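Local coordinates for protein Bd3459 (Bdellovibrio bacteriovorus, PDB 5CEC) that probably acts as a serine peptidase of the D-Ala-D-Ala carboxypeptidase family, a predatory endopeptidase that pairs with the ankyrin-repeat immunity protein Bd3460, at residues L147-E152 with R175-S180; D165-Q170 with I216-K221; C45-N50 with Q54-D59. The protein carries 1 engineered substitution. All coordinates share one frame; numbering follows the deposited sequence. Where two conformers were deposited one is given.

How the contacts relate
From the N terminus, contact 3 comes first and closes the loop of about eight residues between strands 40-48 and 57-58, making a hairpin at the edge of the large antiparallel sheet. Contact 1 opens later: the loop after strand 135-141 folds back on the middle of helix 167-182. Before that contact closes, residues 165-170 begin contact 2, whose partner 216-221 ends the edge strand of the mixed sheet, so contacts 1 and 2 cross along the chain. They share helix 167-182 and meet where Arg175 NE approaches Ile216 O at 2.9 Å. Contact 3 lies on the opposite side of the chain's centre, its own centre about 44 Å from that of contact 1.

Contact 1 of 3, residues L147-E152 with R175-S180; sequences LAWLAE and RATLTS. With SO4 (sulfate ion), chain E.
Leu147 reaches from the loop to Thr177 and Leu178 on the flank of helix 167-182, and one methyl does most of the touching. Its CG lies anti to the backbone N (chi1 177°), which carries the branch across to the helix. There CD2 stands 3.6 Å from Thr177 CG2 and 3.7 Å from Leu178 CD2, wedged between the two methyls, its side chain slanting across both. Leucine suits this buried place because one methyl of its forked end can meet two neighbouring helix side chains at once.

Thr177 serves two purposes. With chi1 at -57°, CG2 faces the loop and also meets Trp149 CB at 4.1 Å, while OG1 folds back beside the backbone N and bonds to Ile173 O one turn earlier. The same hydroxyl touches a water 3.2 Å from OG1, and that water accepts from Trp149 N at 2.9 Å, giving the loop a polar link to the helix. A threonine can offer both methyl and hydroxyl here.

Trp149 is the second residue of a type I turn, Ala148 to Ala151, closed by Ala151 N to Ala148 O at 3.0 Å. Its indole N-H gives a bent bond to sulfate O3, which lies at the ring edge near its plane: NE1 to O3 is 2.9 Å, with an N-H...O angle of 137°. Arg118 NH1 also holds this ion, which probably comes from the crystallisation liquor.

Around the contact, Leu178 packs onto Leu139 and Phe141 of strand 135-141, whereas Leu147 and Trp149 rest against Ser121 of helix 118-130. The loop thus lies between helix 118-130 and helix 167-182, whose Leu178 faces strand 135-141 of the mixed sheet.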
ATOM      1  N   LEU A 147      -9.176  16.967   8.744  1.00 16.23           N
ATOM      2  CA  LEU A 147      -9.433  17.101   7.315  1.00 16.25           C
ATOM      3  C   LEU A 147      -8.105  17.245   6.608  1.00 16.34           C
ATOM      4  O   LEU A 147      -7.337  18.205   6.887  1.00 18.49           O
ATOM      5  CB  LEU A 147     -10.304  18.318   7.030  1.00 17.33           C
ATOM      6  CG  LEU A 147     -10.591  18.610   5.570  1.00 17.17           C
ATOM      7  CD1 LEU A 147     -11.479  17.534   4.961  1.00 17.99           C
ATOM      8  CD2 LEU A 147     -11.246  19.972   5.437  1.00 17.85           C
ATOM      9  N   ALA A 148      -7.809  16.292   5.725  1.00 16.25           N
ATOM     10  CA  ALA A 148      -6.587  16.307   4.901  1.00 16.09           C
ATOM     11  C   ALA A 148      -7.042  15.959   3.511  1.00 15.91           C
ATOM     12  O   ALA A 148      -7.382  14.814   3.228  1.00 15.66           O
ATOM     13  CB  ALA A 148      -5.584  15.283   5.383  1.00 18.01           C
ATOM     14  N   TRP A 149      -7.038  16.942   2.623  1.00 15.90           N
ATOM     15  CA  TRP A 149      -7.632  16.741   1.335  1.00 16.49           C
ATOM     16  C   TRP A 149      -7.095  15.521   0.600  1.00 16.25           C
ATOM     17  O   TRP A 149      -7.869  14.723   0.047  1.00 16.51           O
ATOM     18  CB  TRP A 149      -7.460  17.996   0.480  1.00 16.91           C
ATOM     19  CG  TRP A 149      -8.374  18.089  -0.661  1.00 17.86           C
ATOM     20  CD1 TRP A 149      -8.049  18.045  -1.987  1.00 18.35           C
ATOM     21  CD2 TRP A 149      -9.785  18.267  -0.606  1.00 18.23           C
ATOM     22  NE1 TRP A 149      -9.182  18.171  -2.758  1.00 18.95           N
ATOM     23  CE2 TRP A 149     -10.259  18.329  -1.938  1.00 17.98           C
ATOM     24  CE3 TRP A 149     -10.705  18.410   0.430  1.00 18.59           C
ATOM     25  CZ2 TRP A 149     -11.613  18.493  -2.249  1.00 19.05           C
ATOM     26  CZ3 TRP A 149     -12.041  18.585   0.111  1.00 18.92           C
ATOM     27  CH2 TRP A 149     -12.483  18.627  -1.210  1.00 18.59           C
ATOM     28  N   LEU A 150      -5.771  15.362   0.627  1.00 16.22           N
ATOM     29  CA  LEU A 150      -5.088  14.286  -0.092  1.00 17.74           C
ATOM     30  C   LEU A 150      -4.890  13.016   0.776  1.00 17.74           C
ATOM     31  O   LEU A 150      -4.012  12.195   0.492  1.00 18.22           O
ATOM     32  CB  LEU A 150      -3.762  14.789  -0.693  1.00 20.18           C
ATOM     33  CG  LEU A 150      -3.907  15.948  -1.672  1.00 21.57           C
ATOM     34  CD1 LEU A 150      -2.527  16.366  -2.147  1.00 24.68           C
ATOM     35  CD2 LEU A 150      -4.810  15.634  -2.857  1.00 23.14           C
ATOM     36  N   ALA A 151      -5.763  12.818   1.768  1.00 16.96           N
ATOM     37  CA  ALA A 151      -5.623  11.678   2.709  1.00 17.71           C
ATOM     38  C   ALA A 151      -5.409  10.320   2.040  1.00 17.53           C
ATOM     39  O   ALA A 151      -4.749   9.470   2.606  1.00 18.97           O
ATOM     40  CB  ALA A 151      -6.848  11.613   3.592  1.00 18.89           C
ATOM     41  N   GLU A 152      -6.066  10.090   0.899  1.00 17.66           N
ATOM     42  CA  GLU A 152      -5.974   8.853   0.138  1.00 19.55           C
ATOM     43  C   GLU A 152      -5.166   8.911  -1.119  1.00 18.74           C
ATOM     44  O   GLU A 152      -5.300   8.015  -1.959  1.00 20.31           O
ATOM     45  CB  GLU A 152      -7.349   8.531  -0.449  1.00 26.69           C
ATOM     46  CG  GLU A 152      -8.409   8.354   0.499  1.00 28.30           C
ATOM     47  CD  GLU A 152      -9.609   7.734  -0.155  1.00 20.80           C
ATOM     48  OE1 GLU A 152      -9.584   6.527  -0.345  1.00 20.08           O
ATOM     49  OE2 GLU A 152     -10.562   8.469  -0.380  1.00 18.50           O
ATOM     50  N   ARG A 175      -8.877  25.086   8.539  1.00 20.10           N
ATOM     51  CA  ARG A 175      -9.610  26.234   8.034  1.00 20.75           C
ATOM     52  C   ARG A 175      -9.214  26.545   6.598  1.00 20.88           C
ATOM     53  O   ARG A 175     -10.083  26.787   5.763  1.00 21.78           O
ATOM     54  CB  ARG A 175      -9.447  27.463   8.926  1.00 22.80           C
ATOM     55  CG  ARG A 175     -10.133  28.716   8.396  1.00 25.07           C
ATOM     56  CD  ARG A 175     -10.092  29.833   9.419  1.00 28.32           C
ATOM     57  NE  ARG A 175     -10.654  31.073   8.892  1.00 31.46           N
ATOM     58  CZ  ARG A 175     -10.015  31.983   8.162  1.00 36.16           C
ATOM     59  NH1 ARG A 175      -8.727  31.853   7.850  1.00 37.60           N
ATOM     60  NH2 ARG A 175     -10.678  33.056   7.750  1.00 40.63           N
ATOM     61  N   ALA A 176      -7.912  26.529   6.333  1.00 20.09           N
ATOM     62  CA  ALA A 176      -7.427  26.764   5.002  1.00 20.76           C
ATOM     63  C   ALA A 176      -7.906  25.727   3.997  1.00 19.90           C
ATOM     64  O   ALA A 176      -8.251  26.082   2.884  1.00 22.90           O
ATOM     65  CB  ALA A 176      -5.913  26.865   4.974  1.00 21.12           C
ATOM     66  N   THR A 177      -7.923  24.456   4.387  1.00 19.34           N
ATOM     67  CA  THR A 177      -8.404  23.409   3.507  1.00 19.14           C
ATOM     68  C   THR A 177      -9.920  23.529   3.279  1.00 18.76           C
ATOM     69  O   THR A 177     -10.399  23.330   2.163  1.00 19.14           O
ATOM     70  CB  THR A 177      -8.064  22.023   4.098  1.00 19.09           C
ATOM     71  OG1 THR A 177      -6.653  21.949   4.313  1.00 21.85           O
ATOM     72  CG2 THR A 177      -8.522  20.884   3.188  1.00 21.15           C
ATOM     73  N   LEU A 178     -10.666  23.870   4.332  1.00 17.85           N
ATOM     74  CA  LEU A 178     -12.090  24.126   4.178  1.00 18.79           C
ATOM     75  C   LEU A 178     -12.330  25.267   3.199  1.00 18.70           C
ATOM     76  O   LEU A 178     -13.179  25.166   2.338  1.00 19.71           O
ATOM     77  CB  LEU A 178     -12.751  24.414   5.514  1.00 18.09           C
ATOM     78  CG  LEU A 178     -13.035  23.201   6.420  1.00 17.45           C
ATOM     79  CD1 LEU A 178     -13.434  23.670   7.811  1.00 19.39           C
ATOM     80  CD2 LEU A 178     -14.104  22.303   5.807  1.00 18.22           C
ATOM     81  N   THR A 179     -11.528  26.322   3.292  1.00 19.31           N
ATOM     82  CA  THR A 179     -11.706  27.495   2.469  1.00 21.13           C
ATOM     83  C   THR A 179     -11.317  27.214   1.022  1.00 20.92           C
ATOM     84  O   THR A 179     -12.038  27.605   0.103  1.00 23.53           O
ATOM     85  CB  THR A 179     -10.876  28.653   3.019  1.00 21.48           C
ATOM     86  OG1 THR A 179     -11.282  28.966   4.359  1.00 24.51           O
ATOM     87  CG2 THR A 179     -10.950  29.929   2.156  1.00 23.62           C
ATOM     88  N   SER A 180     -10.205  26.517   0.802  1.00 20.11           N
ATOM     89  CA  SER A 180      -9.664  26.407  -0.553  0.50 21.59           C
ATOM     90  C   SER A 180     -10.108  25.158  -1.290  1.00 21.06           C
ATOM     91  O   SER A 180     -10.023  25.112  -2.504  1.00 21.59           O
ATOM     92  CB  SER A 180      -8.143  26.501  -0.512  0.50 22.75           C
ATOM     93  OG  SER A 180      -7.761  27.796  -0.084  0.50 25.34           O
TER
HETATM   94  S   SO4 E 503      -8.829  19.710  -6.763  1.00 32.41           S
HETATM   95  O1  SO4 E 503      -8.589  18.429  -7.478  1.00 31.28           O
HETATM   96  O2  SO4 E 503      -7.810  20.717  -7.120  1.00 37.54           O
HETATM   97  O3  SO4 E 503      -9.024  19.530  -5.316  1.00 35.62           O
HETATM   98  O4  SO4 E 503     -10.146  20.308  -7.203  1.00 36.61           O
HETATM   99  O   HOH W   1      -5.369  19.319   3.132  1.00 25.62           O

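Contact 2 of 3, residues D165-Q170 with I216-K221; sequences DTVEQQ and ISFVKK
A hydrogen bond of 3.0 Å from Gln169 N to Thr166 OG1 caps the start of the helix, whose first turn then sets Val167 and Glu168 against Phe218 and Lys220. Threonine suits an N-cap because its short hydroxyl can bend back to an amide that the helix itself leaves without a carbonyl partner. Gln169 adds a longer bond at this end, its OE1 accepting from Asp165 N at 3.3 Å, with the donor almost in line with the side-chain carbonyl.

Across the contact, Val167 brings one branch to the ring. CG1 is roughly anti to the backbone N (chi1 159°) and stands 3.3 Å from Phe218 CZ, a tight approach, with the two side chains meeting at about a right angle. The backbone amide of Lys220 lies over one ring face, N 4.2 Å above the plane near its centre, so the chain just past the strand helps to cover the phenylalanine.

At the more exposed margin the charged ends come close without joining. Glu168 bends at its second torsion, bringing OE2 to 4.2 Å from Lys220 NZ, beyond a salt bridge though probably still attractive.

Phe218 also packs on Ala171 one helical turn further on. Its strand, 212-218, forms an edge of the mixed sheet beside strand 135-141, and the loop residue Glu143 takes bonds from both Gln170 NE2 and Lys221 N, tying the start of the helix to the chain just after the strand.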
ATOM      1  N   ASP A 165       1.587  20.034  16.534  1.00 27.61           N
ATOM      2  CA  ASP A 165       2.031  20.106  17.921  1.00 28.09           C
ATOM      3  C   ASP A 165       1.192  21.093  18.746  1.00 25.07           C
ATOM      4  O   ASP A 165       1.278  21.094  19.968  1.00 24.14           O
ATOM      5  CB  ASP A 165       3.527  20.428  17.988  1.00 33.16           C
ATOM      6  CG  ASP A 165       4.385  19.493  17.104  1.00 39.51           C
ATOM      7  OD1 ASP A 165       4.479  18.272  17.358  1.00 39.88           O
ATOM      8  OD2 ASP A 165       4.988  19.986  16.137  1.00 50.05           O
ATOM      9  N   THR A 166       0.345  21.888  18.083  1.00 23.39           N
ATOM     10  CA  THR A 166      -0.633  22.722  18.772  1.00 23.86           C
ATOM     11  C   THR A 166      -1.969  22.573  18.046  1.00 24.53           C
ATOM     12  O   THR A 166      -2.020  22.299  16.844  1.00 25.42           O
ATOM     13  CB  THR A 166      -0.259  24.218  18.813  1.00 25.68           C
ATOM     14  OG1 THR A 166      -0.283  24.771  17.492  1.00 26.76           O
ATOM     15  CG2 THR A 166       1.125  24.449  19.424  1.00 26.08           C
ATOM     16  N   VAL A 167      -3.042  22.755  18.785  1.00 27.35           N
ATOM     17  CA  VAL A 167      -4.373  22.717  18.194  1.00 28.15           C
ATOM     18  C   VAL A 167      -4.510  23.898  17.218  1.00 28.98           C
ATOM     19  O   VAL A 167      -5.142  23.770  16.179  1.00 28.88           O
ATOM     20  CB  VAL A 167      -5.473  22.678  19.282  1.00 32.76           C
ATOM     21  CG1 VAL A 167      -6.809  23.137  18.742  1.00 34.17           C
ATOM     22  CG2 VAL A 167      -5.619  21.261  19.816  1.00 35.70           C
ATOM     23  N   GLU A 168      -3.863  25.021  17.514  1.00 28.75           N
ATOM     24  CA  GLU A 168      -4.025  26.221  16.706  1.00 33.11           C
ATOM     25  C   GLU A 168      -3.401  26.004  15.330  1.00 28.22           C
ATOM     26  O   GLU A 168      -3.949  26.455  14.319  1.00 28.07           O
ATOM     27  CB  GLU A 168      -3.439  27.457  17.408  1.00 36.65           C
ATOM     28  CG  GLU A 168      -4.211  27.876  18.665  1.00 43.04           C
ATOM     29  CD  GLU A 168      -4.139  26.877  19.845  1.00 47.83           C
ATOM     30  OE1 GLU A 168      -3.082  26.195  20.059  1.00 44.80           O
ATOM     31  OE2 GLU A 168      -5.170  26.768  20.562  1.00 57.49           O
ATOM     32  N   GLN A 169      -2.292  25.264  15.283  1.00 26.82           N
ATOM     33  CA  GLN A 169      -1.674  24.924  14.022  1.00 26.69           C
ATOM     34  C   GLN A 169      -2.613  24.042  13.216  1.00 24.46           C
ATOM     35  O   GLN A 169      -2.869  24.337  12.062  1.00 24.43           O
ATOM     36  CB  GLN A 169      -0.357  24.197  14.243  1.00 30.77           C
ATOM     37  CG  GLN A 169       0.417  23.885  12.979  1.00 35.12           C
ATOM     38  CD  GLN A 169       1.730  23.175  13.298  1.00 39.25           C
ATOM     39  OE1 GLN A 169       1.828  22.405  14.271  1.00 43.06           O
ATOM     40  NE2 GLN A 169       2.766  23.465  12.513  1.00 45.96           N
ATOM     41  N   GLN A 170      -3.138  22.985  13.834  1.00 22.55           N
ATOM     42  CA  GLN A 170      -4.066  22.072  13.155  1.00 23.52           C
ATOM     43  C   GLN A 170      -5.235  22.858  12.591  1.00 23.25           C
ATOM     44  O   GLN A 170      -5.606  22.676  11.422  1.00 21.73           O
ATOM     45  CB  GLN A 170      -4.578  21.004  14.105  1.00 22.10           C
ATOM     46  CG  GLN A 170      -5.587  20.047  13.483  1.00 21.68           C
ATOM     47  CD  GLN A 170      -6.108  19.090  14.520  1.00 22.47           C
ATOM     48  OE1 GLN A 170      -5.320  18.342  15.108  1.00 23.08           O
ATOM     49  NE2 GLN A 170      -7.406  19.142  14.803  1.00 21.68           N
ATOM     50  N   ILE A 216     -15.746  30.825   7.795  1.00 23.81           N
ATOM     51  CA  ILE A 216     -15.249  29.569   8.354  1.00 22.84           C
ATOM     52  C   ILE A 216     -14.370  29.878   9.550  1.00 23.42           C
ATOM     53  O   ILE A 216     -13.445  30.699   9.439  1.00 27.32           O
ATOM     54  CB  ILE A 216     -14.456  28.760   7.308  1.00 22.16           C
ATOM     55  CG1 ILE A 216     -15.339  28.496   6.086  1.00 23.71           C
ATOM     56  CG2 ILE A 216     -13.923  27.460   7.930  1.00 22.89           C
ATOM     57  CD1 ILE A 216     -14.641  27.884   4.903  1.00 23.68           C
ATOM     58  N   SER A 217     -14.615  29.208  10.674  1.00 22.95           N
ATOM     59  CA  SER A 217     -13.788  29.433  11.858  1.00 24.32           C
ATOM     60  C   SER A 217     -13.735  28.240  12.801  1.00 23.34           C
ATOM     61  O   SER A 217     -14.588  27.387  12.765  1.00 24.20           O
ATOM     62  CB  SER A 217     -14.196  30.698  12.591  1.00 30.34           C
ATOM     63  OG  SER A 217     -15.494  30.625  13.073  1.00 34.05           O
ATOM     64  N   PHE A 218     -12.665  28.186  13.582  1.00 23.28           N
ATOM     65  CA  PHE A 218     -12.435  27.139  14.571  1.00 21.67           C
ATOM     66  C   PHE A 218     -13.187  27.493  15.860  1.00 23.58           C
ATOM     67  O   PHE A 218     -13.110  28.643  16.349  1.00 26.45           O
ATOM     68  CB  PHE A 218     -10.925  27.051  14.820  1.00 22.52           C
ATOM     69  CG  PHE A 218     -10.532  26.140  15.933  1.00 22.24           C
ATOM     70  CD1 PHE A 218     -10.782  24.796  15.860  1.00 23.02           C
ATOM     71  CD2 PHE A 218      -9.852  26.617  17.047  1.00 26.32           C
ATOM     72  CE1 PHE A 218     -10.408  23.936  16.881  1.00 23.93           C
ATOM     73  CE2 PHE A 218      -9.475  25.765  18.067  1.00 29.40           C
ATOM     74  CZ  PHE A 218      -9.760  24.419  17.987  1.00 26.39           C
ATOM     75  N   VAL A 219     -13.935  26.516  16.379  1.00 23.25           N
ATOM     76  CA  VAL A 219     -14.578  26.606  17.700  1.00 25.41           C
ATOM     77  C   VAL A 219     -14.271  25.327  18.467  1.00 24.80           C
ATOM     78  O   VAL A 219     -14.720  24.251  18.073  1.00 24.10           O
ATOM     79  CB  VAL A 219     -16.112  26.806  17.606  1.00 25.70           C
ATOM     80  CG1 VAL A 219     -16.733  26.826  19.000  1.00 27.75           C
ATOM     81  CG2 VAL A 219     -16.440  28.096  16.861  1.00 26.85           C
ATOM     82  N   LYS A 220     -13.505  25.453  19.551  1.00 25.42           N
ATOM     83  CA  LYS A 220     -13.097  24.317  20.388  1.00 26.98           C
ATOM     84  C   LYS A 220     -14.293  23.595  20.983  1.00 25.38           C
ATOM     85  O   LYS A 220     -15.295  24.227  21.351  1.00 26.99           O
ATOM     86  CB  LYS A 220     -12.213  24.785  21.548  1.00 32.43           C
ATOM     87  CG  LYS A 220     -10.859  25.319  21.150  1.00 38.49           C
ATOM     88  CD  LYS A 220     -10.152  25.885  22.380  1.00 42.81           C
ATOM     89  CE  LYS A 220      -8.800  26.505  22.040  1.00 48.68           C
ATOM     90  NZ  LYS A 220      -8.551  27.713  22.877  1.00 52.91           N
ATOM     91  N   LYS A 221     -14.175  22.278  21.110  1.00 25.32           N
ATOM     92  CA  LYS A 221     -15.284  21.449  21.603  1.00 27.24           C
ATOM     93  C   LYS A 221     -15.858  21.967  22.931  1.00 28.29           C
ATOM     94  O   LYS A 221     -17.074  22.100  23.066  1.00 30.12           O
ATOM     95  CB  LYS A 221     -14.856  19.982  21.739  1.00 28.01           C
ATOM     96  CG  LYS A 221     -15.970  19.060  22.206  1.00 31.51           C
ATOM     97  CD  LYS A 221     -15.480  17.639  22.380  1.00 36.90           C
ATOM     98  CE  LYS A 221     -16.527  16.838  23.146  1.00 40.54           C
ATOM     99  NZ  LYS A 221     -16.240  15.385  23.164  1.00 46.61           N
TER

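Contact 3 of 3, residues C45-N50 with Q54-D59; sequences CHMAAN and QQIQGD
Turned between its backbone N and carbonyl carbon (chi1 70°), the His46 side chain folds back over Gln57 instead of standing away from the sheet. Gln57 CB then lies beneath one face of the imidazole, 3.7 Å from the ring centroid and displaced toward the rim, a CH-pi contact. A flat ring suits this place since it can cover the aliphatic part of its cross-strand neighbour. Gln57 itself bends at chi2, and its NE2 reaches back to Gln55 O in a bond of 3.2 Å that comes from well above the carbonyl plane.

The two backbones form a beta hairpin. His46 and Gln57 are its antiparallel hydrogen-bonded pair, with His46 N to Gln57 O 2.8 Å and Gln57 N to His46 O 2.9 Å. Next to them Cys45 and Gly58 make a non-hydrogen-bonded pair with their CA atoms only 4.0 Å apart, and Gly58 has backbone angles that call for glycine. Strand 57-58 thereby becomes an edge of the antiparallel sheet, while strand 40-48 bonds on its other side to strand 376-385.

On the face opposite His46, Cys45 CB meets Ile56 CG2 at 3.9 Å, and its SG is joined by a disulfide to Cys307 at the start of helix 307-322. Met47 runs out extended (chi1 -174°) and kinks only at its methyl. Its SD lies 3.6 Å from Gln54 C, with Ile311 of helix 307-322 packed against the same side chain.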
ATOM      1  N   CYS A  45      10.055 -16.191  10.014  1.00 17.82           N
ATOM      2  CA  CYS A  45       9.404 -17.092  10.955  1.00 20.28           C
ATOM      3  C   CYS A  45       7.986 -17.420  10.436  1.00 17.98           C
ATOM      4  O   CYS A  45       7.440 -16.728   9.576  1.00 17.39           O
ATOM      5  CB  CYS A  45       9.436 -16.521  12.433  1.00 26.32           C
ATOM      6  SG  CYS A  45       8.698 -14.869  12.535  1.00 30.99           S
ATOM      7  N   HIS A  46       7.402 -18.482  10.966  1.00 18.21           N
ATOM      8  CA  HIS A  46       6.068 -18.896  10.591  1.00 18.78           C
ATOM      9  C   HIS A  46       5.410 -19.730  11.694  1.00 18.35           C
ATOM     10  O   HIS A  46       6.095 -20.265  12.555  1.00 20.93           O
ATOM     11  CB  HIS A  46       6.090 -19.675   9.278  1.00 19.62           C
ATOM     12  CG  HIS A  46       6.717 -21.023   9.360  1.00 23.70           C
ATOM     13  ND1 HIS A  46       8.065 -21.231   9.231  1.00 26.83           N
ATOM     14  CD2 HIS A  46       6.163 -22.239   9.583  1.00 25.75           C
ATOM     15  CE1 HIS A  46       8.317 -22.522   9.321  1.00 28.07           C
ATOM     16  NE2 HIS A  46       7.182 -23.157   9.553  1.00 28.41           N
ATOM     17  N   MET A  47       4.084 -19.880  11.647  1.00 19.10           N
ATOM     18  CA  MET A  47       3.395 -20.742  12.604  1.00 19.44           C
ATOM     19  C   MET A  47       2.061 -21.124  11.988  1.00 20.25           C
ATOM     20  O   MET A  47       1.339 -20.240  11.519  1.00 19.83           O
ATOM     21  CB  MET A  47       3.147 -20.023  13.936  1.00 20.14           C
ATOM     22  CG  MET A  47       2.573 -20.932  15.009  1.00 21.70           C
ATOM     23  SD  MET A  47       2.216 -20.050  16.521  1.00 25.83           S
ATOM     24  CE  MET A  47       0.661 -19.336  15.950  1.00 27.93           C
ATOM     25  N   ALA A  48       1.694 -22.413  12.039  1.00 21.15           N
ATOM     26  CA  ALA A  48       0.351 -22.811  11.585  1.00 22.55           C
ATOM     27  C   ALA A  48      -0.683 -22.157  12.508  1.00 22.81           C
ATOM     28  O   ALA A  48      -0.501 -22.127  13.734  1.00 24.45           O
ATOM     29  CB  ALA A  48       0.199 -24.319  11.611  1.00 24.86           C
ATOM     30  N   ALA A  49      -1.776 -21.657  11.942  1.00 23.05           N
ATOM     31  CA  ALA A  49      -2.809 -20.952  12.727  1.00 24.30           C
ATOM     32  C   ALA A  49      -3.460 -21.816  13.791  1.00 28.15           C
ATOM     33  O   ALA A  49      -3.850 -21.337  14.879  1.00 31.00           O
ATOM     34  CB  ALA A  49      -3.870 -20.386  11.792  1.00 26.05           C
ATOM     35  N   ASN A  50      -3.588 -23.094  13.466  1.00 27.10           N
ATOM     36  CA  ASN A  50      -4.188 -24.069  14.349  1.00 27.56           C
ATOM     37  C   ASN A  50      -3.186 -24.767  15.298  1.00 29.02           C
ATOM     38  O   ASN A  50      -3.524 -25.767  15.932  1.00 29.91           O
ATOM     39  CB  ASN A  50      -4.931 -25.116  13.502  1.00 31.19           C
ATOM     40  CG  ASN A  50      -3.994 -25.955  12.637  1.00 31.71           C
ATOM     41  OD1 ASN A  50      -2.774 -26.029  12.878  1.00 35.66           O
ATOM     42  ND2 ASN A  50      -4.546 -26.566  11.601  1.00 39.27           N
ATOM     43  N   GLN A  54       1.437 -23.505  19.829  1.00 43.43           N
ATOM     44  CA  GLN A  54       1.729 -22.115  19.466  1.00 41.50           C
ATOM     45  C   GLN A  54       3.240 -21.798  19.522  1.00 36.31           C
ATOM     46  O   GLN A  54       3.650 -20.673  19.831  1.00 40.90           O
ATOM     47  CB  GLN A  54       0.888 -21.122  20.291  1.00 44.50           C
ATOM     48  CG  GLN A  54      -0.607 -21.213  20.004  1.00 47.95           C
ATOM     49  CD  GLN A  54      -1.429 -20.164  20.737  1.00 49.36           C
ATOM     50  OE1 GLN A  54      -1.091 -18.982  20.754  1.00 49.87           O
ATOM     51  NE2 GLN A  54      -2.537 -20.591  21.319  1.00 51.94           N
ATOM     52  N   GLN A  55       4.059 -22.792  19.179  1.00 35.34           N
ATOM     53  CA  GLN A  55       5.492 -22.592  19.050  1.00 33.48           C
ATOM     54  C   GLN A  55       5.748 -21.954  17.696  1.00 29.80           C
ATOM     55  O   GLN A  55       5.338 -22.444  16.650  1.00 30.50           O
ATOM     56  CB  GLN A  55       6.249 -23.909  19.145  1.00 36.78           C
ATOM     57  CG  GLN A  55       7.756 -23.731  19.301  1.00 44.88           C
ATOM     58  CD  GLN A  55       8.471 -25.048  19.558  1.00 51.05           C
ATOM     59  OE1 GLN A  55       8.334 -25.996  18.785  1.00 57.02           O
ATOM     60  NE2 GLN A  55       9.237 -25.117  20.647  1.00 55.63           N
ATOM     61  N   ILE A  56       6.453 -20.854  17.720  1.00 26.88           N
ATOM     62  CA  ILE A  56       6.825 -20.166  16.478  1.00 24.75           C
ATOM     63  C   ILE A  56       8.076 -20.806  15.877  1.00 25.32           C
ATOM     64  O   ILE A  56       9.069 -21.022  16.586  1.00 28.35           O
ATOM     65  CB  ILE A  56       7.036 -18.677  16.735  1.00 25.45           C
ATOM     66  CG1 ILE A  56       5.726 -18.061  17.242  1.00 26.70           C
ATOM     67  CG2 ILE A  56       7.538 -17.959  15.484  1.00 25.86           C
ATOM     68  CD1 ILE A  56       5.882 -16.682  17.856  1.00 27.70           C
ATOM     69  N   GLN A  57       8.025 -21.111  14.578  1.00 24.78           N
ATOM     70  CA  GLN A  57       9.126 -21.737  13.854  1.00 26.50           C
ATOM     71  C   GLN A  57       9.903 -20.641  13.131  1.00 24.58           C
ATOM     72  O   GLN A  57       9.313 -19.749  12.553  1.00 26.32           O
ATOM     73  CB  GLN A  57       8.575 -22.707  12.796  1.00 28.69           C
ATOM     74  CG  GLN A  57       7.608 -23.752  13.335  1.00 32.71           C
ATOM     75  CD  GLN A  57       8.203 -24.519  14.475  1.00 37.40           C
ATOM     76  OE1 GLN A  57       9.345 -24.973  14.386  1.00 39.59           O
ATOM     77  NE2 GLN A  57       7.449 -24.655  15.568  1.00 41.90           N
ATOM     78  N   GLY A  58      11.222 -20.739  13.113  1.00 24.66           N
ATOM     79  CA  GLY A  58      12.015 -19.829  12.302  1.00 28.44           C
ATOM     80  C   GLY A  58      13.435 -19.865  12.762  1.00 26.81           C
ATOM     81  O   GLY A  58      13.785 -20.672  13.620  1.00 29.25           O
ATOM     82  N   ASP A  59      14.233 -18.966  12.198  1.00 26.18           N
ATOM     83  CA  ASP A  59      15.662 -18.911  12.481  1.00 25.19           C
ATOM     84  C   ASP A  59      16.031 -18.339  13.868  1.00 25.56           C
ATOM     85  O   ASP A  59      15.178 -17.879  14.603  1.00 24.84           O
ATOM     86  CB  ASP A  59      16.394 -18.159  11.346  1.00 25.66           C
ATOM     87  CG  ASP A  59      15.876 -16.758  11.145  1.00 23.09           C
ATOM     88  OD1 ASP A  59      15.915 -15.967  12.128  1.00 25.98           O
ATOM     89  OD2 ASP A  59      15.439 -16.433   9.994  1.00 23.53           O
TER